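Local coordinates for protein alpha-fucosidase GH29 (Fusarium graminearum, PDB 4PSR) that hydrolyses alpha-L-fucosides as a family GH29 glycosidase, probably removing alpha-1,6-linked fucose from the reducing-end N-acetylglucosamine of glycoprotein glycans, at residues E537-I542 with H570-G575; A378-G383 with K515-A520; Q219-W224 with W263-V268; T551-F556 with S579-K584. One frame throughout, in Å; residues are numbered along the deposited sequence. Where two conformers were deposited one is given.

Three of the four contacts gather in the C-terminal beta region, while contact 3 lies apart in the parallel barrel of the catalytic domain. Contacts 1 and 4 have centres about 13 Å apart and touch where Ile539 CD1 meets Ile580 CD1 at 4.1 Å; their segments alternate along the chain. Contact 2 reaches contact 4 through Leu519 and contact 1 through Lys515 NZ and Glu538 OE1, a long, weak ion pair at 3.4 Å. Contact 3 stays remote, its nearest atoms about 17 Å from contact 2. The side chain of Ile222 in contact 3 is about 13 Å from the bound fucose, whereas that of Val581 in contact 4 is about 4 Å from a glycan mannose.

Contact 1. Residues E537-I542 with H570-G575; sequences EEIRSI and HEVEDG
Arg540 folds its side chain alongside the chain just past strand 568-571 and grips the carbonyl of Val572. Its NE donates to Val572 O at 2.6 Å with an N-H...O angle of 170°, and the oxygen lies near the guanidinium plane, so the acceptor is met edge-on. NH1 adds a weak second bond to the same oxygen. The bend at chi2 (-68°) brings CD within 3.7 Å of Asp574 CB, and the nearly eclipsed chi3 (-19°) then turns NE toward Val572 O. Beyond Val572 O, NH1 forms a long salt bridge with Glu571 OE2 (3.6 Å), the two flat groups being inclined to each other rather than coplanar.

Val572 uses its two methyls differently: CG1 lies against Ile539, and CG2 reaches Ile542 CG2 at 4.0 Å. Ile542 also sets CG2 against His570 CB, while the His570 ring sends NE2 to Ser566 O. The hydroxyl of Ser541 is engaged by Lys509 O and Ala512 N.

The backbone ladder has Ile542 and His570 as a hydrogen-bonded pair and Ser541 with Glu571 as a non-hydrogen-bonded one; farther along, Gly575 N reaches Glu537 O at 2.9 Å. Arg540 and Ser541 both face Phe507 of the adjoining strand 504-507, the signature of a classic beta bulge at the start of an antiparallel strand.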
# COMPACT_ATOMS: atom_id res chain seq x y z
N GLU A 537 -12.68 12.86 -23.70
CA GLU A 537 -13.00 13.25 -25.07
C GLU A 537 -14.14 12.42 -25.67
O GLU A 537 -14.77 12.85 -26.65
CB GLU A 537 -11.76 13.14 -25.97
CG GLU A 537 -11.46 11.73 -26.48
CD GLU A 537 -9.98 11.42 -26.62
OE1 GLU A 537 -9.61 10.79 -27.63
OE2 GLU A 537 -9.20 11.77 -25.72
N GLU A 538 -14.39 11.23 -25.12
CA GLU A 538 -15.42 10.31 -25.63
C GLU A 538 -16.76 10.42 -24.91
O GLU A 538 -17.71 9.72 -25.24
CB GLU A 538 -14.93 8.86 -25.57
CG GLU A 538 -13.77 8.59 -26.52
CD GLU A 538 -13.33 7.14 -26.53
OE1 GLU A 538 -14.15 6.26 -26.22
OE2 GLU A 538 -12.15 6.90 -26.87
N ILE A 539 -16.84 11.30 -23.91
CA ILE A 539 -18.09 11.52 -23.21
C ILE A 539 -19.08 12.25 -24.12
O ILE A 539 -18.74 13.31 -24.67
CB ILE A 539 -17.87 12.33 -21.91
CG1 ILE A 539 -16.96 11.54 -20.95
CG2 ILE A 539 -19.21 12.64 -21.26
CD1 ILE A 539 -16.51 12.37 -19.77
N ARG A 540 -20.29 11.71 -24.25
CA ARG A 540 -21.33 12.32 -25.08
C ARG A 540 -22.62 12.61 -24.32
O ARG A 540 -23.53 13.25 -24.86
CB ARG A 540 -21.62 11.44 -26.30
CG ARG A 540 -20.48 11.37 -27.34
CD ARG A 540 -20.24 12.68 -28.05
NE ARG A 540 -21.40 13.57 -27.93
CZ ARG A 540 -22.46 13.55 -28.73
NH1 ARG A 540 -23.46 14.39 -28.51
NH2 ARG A 540 -22.53 12.69 -29.75
N SER A 541 -22.72 12.16 -23.08
CA SER A 541 -23.85 12.53 -22.24
C SER A 541 -23.48 12.33 -20.76
O SER A 541 -22.52 11.62 -20.43
CB SER A 541 -25.14 11.76 -22.61
OG SER A 541 -25.02 10.36 -22.45
N ILE A 542 -24.26 12.98 -19.90
CA ILE A 542 -24.09 12.87 -18.47
C ILE A 542 -25.45 12.91 -17.80
O ILE A 542 -26.31 13.72 -18.20
CB ILE A 542 -23.20 13.99 -17.93
CG1 ILE A 542 -23.01 13.87 -16.41
CG2 ILE A 542 -23.76 15.36 -18.29
CD1 ILE A 542 -21.89 14.76 -15.88
N HIS A 570 -28.14 15.22 -19.86
CA HIS A 570 -27.61 16.26 -20.74
C HIS A 570 -26.71 15.68 -21.82
O HIS A 570 -25.84 14.87 -21.53
CB HIS A 570 -26.75 17.25 -19.96
CG HIS A 570 -27.44 17.88 -18.80
ND1 HIS A 570 -28.19 19.03 -18.92
CD2 HIS A 570 -27.51 17.52 -17.49
CE1 HIS A 570 -28.69 19.35 -17.74
NE2 HIS A 570 -28.29 18.45 -16.86
N GLU A 571 -26.85 16.16 -23.05
CA GLU A 571 -25.88 15.81 -24.09
C GLU A 571 -24.61 16.62 -23.93
O GLU A 571 -24.66 17.76 -23.47
CB GLU A 571 -26.47 16.06 -25.47
CG GLU A 571 -27.48 15.03 -25.87
CD GLU A 571 -27.85 15.12 -27.34
OE1 GLU A 571 -29.06 15.01 -27.65
OE2 GLU A 571 -26.94 15.30 -28.18
N VAL A 572 -23.49 16.04 -24.36
CA VAL A 572 -22.17 16.65 -24.25
C VAL A 572 -21.50 16.53 -25.60
O VAL A 572 -21.51 15.46 -26.21
CB VAL A 572 -21.31 15.88 -23.18
CG1 VAL A 572 -19.92 16.44 -23.11
CG2 VAL A 572 -21.98 15.93 -21.82
N GLU A 573 -20.92 17.62 -26.10
CA GLU A 573 -20.22 17.58 -27.38
C GLU A 573 -18.94 16.76 -27.31
O GLU A 573 -18.16 16.92 -26.37
CB GLU A 573 -19.88 19.01 -27.82
CG GLU A 573 -18.84 19.10 -28.93
CD GLU A 573 -18.61 20.52 -29.40
OE1 GLU A 573 -19.53 21.36 -29.27
OE2 GLU A 573 -17.50 20.81 -29.91
N ASP A 574 -18.72 15.90 -28.31
CA ASP A 574 -17.49 15.12 -28.42
C ASP A 574 -16.27 16.02 -28.31
O ASP A 574 -16.22 17.09 -28.92
CB ASP A 574 -17.47 14.38 -29.76
CG ASP A 574 -16.26 13.47 -29.91
OD1 ASP A 574 -16.35 12.29 -29.49
OD2 ASP A 574 -15.23 13.92 -30.45
N GLY A 575 -15.28 15.59 -27.53
CA GLY A 575 -14.04 16.33 -27.39
C GLY A 575 -14.10 17.60 -26.55
O GLY A 575 -13.13 18.35 -26.51

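Contact 2. Residues A378-G383 with K515-A520; sequences AWDIYG and KGVALA
Asp380 meets the strand around Val517 and Ala518 with its carboxylate and CB, while Ile381 adds one apolar touch. Gly516 comes near through its carbonyl oxygen, 3.9 Å from Asp380 OD2.

Val517 follows, and here the carboxylate lies against aliphatic atoms: OD2 is 3.4 Å from Val517 CA, and OD1 is 3.6 Å from Val517 CG1. The two side chains cross at about a right angle, so the acid passes across the valine instead of running alongside it. The CB of Asp380 already points toward the strand, and a chi1 of -67°, with CG beside the backbone N, lays the carboxylate across Val517.

Ala518 makes the polar link. Its N-H points at Asp380 OD2 over 3.5 Å, a weak bond because of its length, although the angle is 149°. Its methyl lies 4.0 Å from Asp380 CB and receives Ile381 CD1 at 4.5 Å. A water joins the backbones, donating to Asp380 O and to Ala518 O, each at 2.7 Å. This spends both of its protons and bridges two carbonyls that could not bond directly.

Behind the strand, Leu519 turns to helix 526-532, whose Ala532 also touches Asp380 and Val517. Asp380 OD1 is hydrogen-bonded to a bound Tris molecule, probably from the crystallisation liquor, and has a weak, long ion pair with Arg297.

The chemistry implies a lightly held junction: one weak direct bond and one water join the loop before strand 383-384 to the edge strand 516-519, and the carboxylate divides its interactions among several partners.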
# COMPACT_ATOMS: atom_id res chain seq x y z
N ALA A 378 -11.14 -2.39 -9.41
CA ALA A 378 -12.17 -1.66 -8.72
C ALA A 378 -13.35 -1.40 -9.65
O ALA A 378 -13.19 -1.26 -10.88
CB ALA A 378 -11.59 -0.33 -8.22
N TRP A 379 -14.53 -1.33 -9.06
CA TRP A 379 -15.74 -0.89 -9.77
C TRP A 379 -15.70 0.65 -9.80
O TRP A 379 -14.64 1.21 -9.57
CB TRP A 379 -16.96 -1.41 -9.04
CG TRP A 379 -18.23 -1.43 -9.85
CD1 TRP A 379 -18.34 -1.56 -11.20
CD2 TRP A 379 -19.56 -1.37 -9.33
NE1 TRP A 379 -19.67 -1.57 -11.56
CE2 TRP A 379 -20.44 -1.44 -10.44
CE3 TRP A 379 -20.10 -1.22 -8.05
CZ2 TRP A 379 -21.82 -1.39 -10.29
CZ3 TRP A 379 -21.48 -1.20 -7.91
CH2 TRP A 379 -22.32 -1.28 -9.04
N ASP A 380 -16.81 1.34 -10.08
CA ASP A 380 -16.78 2.80 -9.97
C ASP A 380 -17.25 3.27 -8.60
O ASP A 380 -17.16 4.45 -8.30
CB ASP A 380 -17.57 3.50 -11.08
CG ASP A 380 -16.92 3.31 -12.46
OD1 ASP A 380 -15.68 3.41 -12.62
OD2 ASP A 380 -17.68 3.02 -13.41
N ILE A 381 -17.78 2.35 -7.80
CA ILE A 381 -18.20 2.63 -6.43
C ILE A 381 -17.55 1.57 -5.56
O ILE A 381 -17.60 0.39 -5.91
CB ILE A 381 -19.74 2.55 -6.32
CG1 ILE A 381 -20.40 3.65 -7.17
CG2 ILE A 381 -20.18 2.67 -4.85
CD1 ILE A 381 -21.90 3.46 -7.37
N TYR A 382 -16.86 1.95 -4.49
CA TYR A 382 -16.02 0.96 -3.77
C TYR A 382 -16.82 0.04 -2.85
O TYR A 382 -16.41 -1.08 -2.59
CB TYR A 382 -14.87 1.60 -2.99
CG TYR A 382 -15.29 2.37 -1.80
CD1 TYR A 382 -15.51 1.76 -0.58
CD2 TYR A 382 -15.46 3.75 -1.89
CE1 TYR A 382 -15.92 2.50 0.53
CE2 TYR A 382 -15.85 4.48 -0.82
CZ TYR A 382 -16.07 3.87 0.37
OH TYR A 382 -16.46 4.64 1.44
N GLY A 383 -17.94 0.53 -2.33
CA GLY A 383 -18.65 -0.20 -1.29
C GLY A 383 -19.84 0.55 -0.76
O GLY A 383 -20.16 1.67 -1.20
N LYS A 515 -20.91 2.77 -22.96
CA LYS A 515 -19.93 2.67 -21.88
C LYS A 515 -20.17 3.81 -20.91
O LYS A 515 -20.50 4.91 -21.34
CB LYS A 515 -18.51 2.79 -22.45
CG LYS A 515 -18.25 1.90 -23.64
CD LYS A 515 -16.77 1.89 -24.02
CE LYS A 515 -16.31 3.22 -24.61
NZ LYS A 515 -14.85 3.20 -24.90
N GLY A 516 -20.04 3.56 -19.62
CA GLY A 516 -20.22 4.63 -18.65
C GLY A 516 -19.40 4.49 -17.40
O GLY A 516 -18.88 3.41 -17.09
N VAL A 517 -19.33 5.59 -16.66
CA VAL A 517 -18.60 5.67 -15.41
C VAL A 517 -19.48 6.41 -14.41
O VAL A 517 -19.93 7.54 -14.69
CB VAL A 517 -17.26 6.42 -15.56
CG1 VAL A 517 -16.55 6.56 -14.22
CG2 VAL A 517 -16.36 5.69 -16.56
N ALA A 518 -19.73 5.80 -13.26
CA ALA A 518 -20.41 6.48 -12.14
C ALA A 518 -19.39 7.33 -11.35
O ALA A 518 -18.23 6.92 -11.19
CB ALA A 518 -21.08 5.49 -11.25
N LEU A 519 -19.84 8.50 -10.90
CA LEU A 519 -19.00 9.45 -10.16
C LEU A 519 -19.66 9.88 -8.86
O LEU A 519 -20.81 10.30 -8.83
CB LEU A 519 -18.71 10.69 -11.01
CG LEU A 519 -18.04 10.46 -12.36
CD1 LEU A 519 -17.96 11.76 -13.16
CD2 LEU A 519 -16.64 9.86 -12.20
N ALA A 520 -18.92 9.79 -7.75
CA ALA A 520 -19.37 10.36 -6.49
C ALA A 520 -19.19 11.87 -6.51
O ALA A 520 -18.78 12.44 -7.52
CB ALA A 520 -18.57 9.74 -5.34
O HOH W 1 -15.99 6.45 -9.72

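Contact 3. Residues Q219-W224 with W263-V268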
# COMPACT_ATOMS: atom_id res chain seq x y z
N GLN A 219 17.95 -7.14 -7.86
CA GLN A 219 16.98 -6.96 -8.93
C GLN A 219 15.50 -6.91 -8.47
O GLN A 219 14.65 -7.69 -8.93
CB GLN A 219 17.16 -8.01 -10.05
CG GLN A 219 18.59 -8.02 -10.62
CD GLN A 219 18.76 -8.95 -11.83
OE1 GLN A 219 17.81 -9.63 -12.25
NE2 GLN A 219 19.98 -9.01 -12.37
N PRO A 220 15.19 -5.96 -7.59
CA PRO A 220 13.82 -5.88 -7.06
C PRO A 220 12.76 -5.55 -8.10
O PRO A 220 13.01 -4.75 -9.02
CB PRO A 220 13.90 -4.75 -6.03
CG PRO A 220 15.02 -3.88 -6.55
CD PRO A 220 16.01 -4.80 -7.17
N ASP A 221 11.59 -6.16 -7.95
CA ASP A 221 10.43 -5.83 -8.75
C ASP A 221 9.76 -4.53 -8.32
O ASP A 221 9.14 -3.86 -9.14
CB ASP A 221 9.46 -7.00 -8.68
CG ASP A 221 10.07 -8.27 -9.21
OD1 ASP A 221 10.39 -8.30 -10.43
OD2 ASP A 221 10.30 -9.21 -8.42
N ILE A 222 9.87 -4.22 -7.04
CA ILE A 222 9.35 -2.98 -6.47
C ILE A 222 10.39 -2.39 -5.56
O ILE A 222 10.96 -3.10 -4.71
CB ILE A 222 8.07 -3.21 -5.61
CG1 ILE A 222 6.94 -3.89 -6.41
CG2 ILE A 222 7.59 -1.86 -5.02
CD1 ILE A 222 5.91 -4.62 -5.51
N ILE A 223 10.71 -1.11 -5.74
CA ILE A 223 11.50 -0.37 -4.74
C ILE A 223 10.57 0.63 -4.05
O ILE A 223 10.07 1.59 -4.70
CB ILE A 223 12.73 0.35 -5.34
CG1 ILE A 223 13.68 -0.69 -5.95
CG2 ILE A 223 13.44 1.17 -4.27
CD1 ILE A 223 14.91 -0.07 -6.64
N TRP A 224 10.34 0.41 -2.77
CA TRP A 224 9.47 1.24 -1.94
C TRP A 224 10.36 2.28 -1.27
O TRP A 224 11.42 1.94 -0.74
CB TRP A 224 8.81 0.30 -0.94
CG TRP A 224 7.85 0.83 0.09
CD1 TRP A 224 6.50 0.56 0.13
CD2 TRP A 224 8.14 1.57 1.27
NE1 TRP A 224 5.94 1.10 1.26
CE2 TRP A 224 6.91 1.74 1.98
CE3 TRP A 224 9.30 2.15 1.81
CZ2 TRP A 224 6.82 2.45 3.17
CZ3 TRP A 224 9.20 2.87 3.01
CH2 TRP A 224 7.96 3.01 3.67
N TRP A 263 16.53 -6.03 -17.75
CA TRP A 263 16.18 -7.30 -17.13
C TRP A 263 14.96 -7.96 -17.80
O TRP A 263 14.67 -9.12 -17.53
CB TRP A 263 15.83 -7.08 -15.65
CG TRP A 263 16.88 -6.48 -14.80
CD1 TRP A 263 18.24 -6.50 -14.99
CD2 TRP A 263 16.65 -5.78 -13.58
NE1 TRP A 263 18.86 -5.83 -13.94
CE2 TRP A 263 17.90 -5.38 -13.07
CE3 TRP A 263 15.50 -5.44 -12.88
CZ2 TRP A 263 18.02 -4.66 -11.89
CZ3 TRP A 263 15.63 -4.72 -11.69
CH2 TRP A 263 16.87 -4.34 -11.23
N GLY A 264 14.24 -7.22 -18.63
CA GLY A 264 13.00 -7.71 -19.23
C GLY A 264 11.84 -7.79 -18.25
O GLY A 264 10.99 -8.67 -18.37
N LYS A 265 11.82 -6.86 -17.30
CA LYS A 265 10.85 -6.84 -16.21
C LYS A 265 10.15 -5.50 -16.18
O LYS A 265 10.75 -4.48 -16.52
CB LYS A 265 11.55 -6.98 -14.85
CG LYS A 265 12.32 -8.24 -14.67
CD LYS A 265 12.26 -8.73 -13.24
CE LYS A 265 13.10 -7.89 -12.29
NZ LYS A 265 13.17 -8.59 -10.99
N GLU A 266 8.91 -5.49 -15.75
CA GLU A 266 8.15 -4.28 -15.48
C GLU A 266 8.29 -3.97 -14.00
O GLU A 266 7.74 -4.67 -13.16
CB GLU A 266 6.69 -4.46 -15.83
CG GLU A 266 6.42 -4.72 -17.29
CD GLU A 266 5.01 -5.16 -17.49
OE1 GLU A 266 4.21 -4.40 -18.08
OE2 GLU A 266 4.67 -6.26 -17.01
N VAL A 267 9.06 -2.93 -13.69
CA VAL A 267 9.39 -2.61 -12.31
C VAL A 267 8.54 -1.47 -11.81
O VAL A 267 7.95 -0.71 -12.59
CB VAL A 267 10.90 -2.29 -12.10
CG1 VAL A 267 11.72 -3.49 -12.55
CG2 VAL A 267 11.34 -0.99 -12.83
N VAL A 268 8.46 -1.36 -10.49
CA VAL A 268 7.64 -0.35 -9.83
C VAL A 268 8.45 0.36 -8.77
O VAL A 268 9.23 -0.26 -8.05
CB VAL A 268 6.44 -1.02 -9.13
CG1 VAL A 268 5.60 -0.03 -8.33
CG2 VAL A 268 5.59 -1.75 -10.14
O HOH W 2 8.60 -7.32 -12.29
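Gln219 lies over one face of the Trp263 indole. Its CB stands 3.8 Å from the centroid of the six-membered ring and 8° off the ring normal, a CH-pi contact, and CG follows over the rim of the same face near CZ2. Because the chain runs extended beyond CG, it carries the terminal amide across toward the pyrrole part, where amide and ring planes differ by 14° and are stacked. Pro220 approaches differently: its carbonyl oxygen lies at the ring edge, near the plane, and its CD is 4.2 Å from Trp263 CH2.

Lys265 crosses Asp221 at about a right angle. Bends at chi2 and chi3 deliver its ammonium between two oxygens, Gln219 O at 2.7 Å and Asp221 OD1 at 2.9 Å. The carboxylate oxygen is met from above its plane, 51° out of it, while the other oxygen, OD2, accepts from Leu166 N. A water donates to both Asp221 OD1 and Glu266 O, so one aspartate gathers the lysine, the water and the preceding strand.

These residues frame the entry of two adjacent parallel strands, 222-225 and 268-272, of the eight-stranded TIM barrel, joined through helix 246-263, a beta-alpha-beta crossover. Gly264 ends that helix with a Schellman motif. Ile222 pairs with Val268 in parallel register: Val268 N donates to Asp221 O, and Ile223 N to Val268 O at 2.9 Å. The Ile222 and Val268 side chains run alongside each other in the same direction, with CG1 of the first 4.0 Å from CB of the second; both touch Tyr24 of helix 22-27.

Contact 4. Residues T551-F556 with S579-K584; sequences TLFSGF and SIVVSK
Ser579 is the residue most buried by this contact, pressed against Phe553, Gly555 and Phe556. Its chi1 of 52° puts OG between the backbone N and the carbonyl carbon, from where it donates to Gly555 O at 2.8 Å; the hydroxyl stands 39° out of that carbonyl's plane. OG is also hydrogen-bonded with Phe558 N, so one hydroxyl ties down two points of the turn after the strand. Its CB lies 3.6 Å from Phe556 O.

Val581 comes next, reaching CG2 to within 3.7 Å of Phe553 CE1. The approach is oblique to the ring, and the two side chains cross at a slant. Phe553 itself sets CB 3.4 Å from Ser579 OG and has Ser579 O near its ring edge. On this face one mannose of a glycan touches Thr551 and Phe553, and another touches Val581. A water donates to Val581 O and lies 2.8 Å from Thr551 OG1. The other face holds Leu552 and Ile580 side by side, CD2 against CG1.

The axes of segments 551-553 and 579-584 run antiparallel, 164° between their directions, with Thr551-Val581 and Phe553-Ser579 as hydrogen-bonded pairs. Strands 548-553 and 579-584 are the inner pair of a four-stranded sheet, flanked by 562-565 beside the first and 522-524 beside the second, with helix 526-532 touching Phe556.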
# COMPACT_ATOMS: atom_id res chain seq x y z
N THR A 551 -19.83 20.30 -12.90
CA THR A 551 -19.15 21.34 -13.65
C THR A 551 -18.14 20.67 -14.57
O THR A 551 -17.26 19.94 -14.10
CB THR A 551 -18.50 22.33 -12.69
OG1 THR A 551 -19.50 22.84 -11.81
CG2 THR A 551 -17.86 23.48 -13.43
N LEU A 552 -18.31 20.88 -15.87
CA LEU A 552 -17.44 20.29 -16.88
C LEU A 552 -16.38 21.30 -17.23
O LEU A 552 -16.69 22.47 -17.44
CB LEU A 552 -18.20 19.99 -18.17
CG LEU A 552 -19.48 19.18 -18.05
CD1 LEU A 552 -20.11 18.96 -19.43
CD2 LEU A 552 -19.16 17.87 -17.43
N PHE A 553 -15.13 20.85 -17.30
CA PHE A 553 -14.01 21.70 -17.70
C PHE A 553 -13.38 21.19 -18.99
O PHE A 553 -13.24 19.98 -19.17
CB PHE A 553 -12.92 21.69 -16.63
CG PHE A 553 -13.27 22.45 -15.39
CD1 PHE A 553 -13.98 21.84 -14.37
CD2 PHE A 553 -12.88 23.77 -15.24
CE1 PHE A 553 -14.29 22.54 -13.23
CE2 PHE A 553 -13.20 24.47 -14.09
CZ PHE A 553 -13.91 23.85 -13.10
N SER A 554 -12.93 22.09 -19.86
CA SER A 554 -12.25 21.65 -21.08
C SER A 554 -10.85 21.09 -20.83
O SER A 554 -10.38 20.22 -21.56
CB SER A 554 -12.16 22.80 -22.10
OG SER A 554 -11.57 23.96 -21.54
N GLY A 555 -10.19 21.58 -19.79
CA GLY A 555 -8.82 21.22 -19.52
C GLY A 555 -8.68 19.88 -18.82
O GLY A 555 -9.67 19.32 -18.31
N PHE A 556 -7.45 19.40 -18.81
CA PHE A 556 -7.01 18.11 -18.25
C PHE A 556 -7.30 18.04 -16.74
O PHE A 556 -7.65 16.97 -16.22
CB PHE A 556 -5.49 18.04 -18.57
CG PHE A 556 -4.75 16.81 -18.08
CD1 PHE A 556 -4.77 15.62 -18.80
CD2 PHE A 556 -3.91 16.90 -16.97
CE1 PHE A 556 -4.03 14.50 -18.35
CE2 PHE A 556 -3.17 15.80 -16.54
CZ PHE A 556 -3.21 14.61 -17.23
N SER A 579 -12.22 17.28 -17.76
CA SER A 579 -12.29 17.02 -16.32
C SER A 579 -13.63 17.48 -15.77
O SER A 579 -14.32 18.32 -16.39
CB SER A 579 -11.11 17.68 -15.57
OG SER A 579 -10.97 19.06 -15.88
N ILE A 580 -14.03 16.93 -14.63
CA ILE A 580 -15.37 17.17 -14.07
C ILE A 580 -15.33 17.32 -12.56
O ILE A 580 -14.62 16.58 -11.88
CB ILE A 580 -16.33 15.99 -14.41
CG1 ILE A 580 -16.42 15.77 -15.93
CG2 ILE A 580 -17.72 16.24 -13.79
CD1 ILE A 580 -17.13 14.48 -16.34
N VAL A 581 -16.10 18.28 -12.03
CA VAL A 581 -16.29 18.44 -10.59
C VAL A 581 -17.75 18.20 -10.27
O VAL A 581 -18.63 18.88 -10.81
CB VAL A 581 -15.90 19.85 -10.10
CG1 VAL A 581 -16.14 20.02 -8.59
CG2 VAL A 581 -14.46 20.14 -10.45
N VAL A 582 -18.02 17.24 -9.40
CA VAL A 582 -19.38 16.89 -9.04
C VAL A 582 -19.61 17.40 -7.61
O VAL A 582 -18.83 17.07 -6.71
CB VAL A 582 -19.58 15.39 -9.16
CG1 VAL A 582 -21.01 15.01 -8.88
CG2 VAL A 582 -19.16 14.93 -10.57
N SER A 583 -20.64 18.21 -7.42
CA SER A 583 -20.87 18.91 -6.16
C SER A 583 -22.31 18.75 -5.69
O SER A 583 -23.22 18.53 -6.49
CB SER A 583 -20.55 20.40 -6.31
OG SER A 583 -19.29 20.63 -6.92
N LYS A 584 -22.52 18.85 -4.38
CA LYS A 584 -23.84 18.94 -3.82
C LYS A 584 -24.31 20.35 -4.00
O LYS A 584 -23.55 21.32 -3.82
CB LYS A 584 -23.82 18.61 -2.32
CG LYS A 584 -24.48 17.28 -1.99
CD LYS A 584 -24.41 16.96 -0.50
CE LYS A 584 -25.76 17.14 0.18
NZ LYS A 584 -26.74 16.08 -0.21
O HOH W 3 -19.74 21.23 -9.55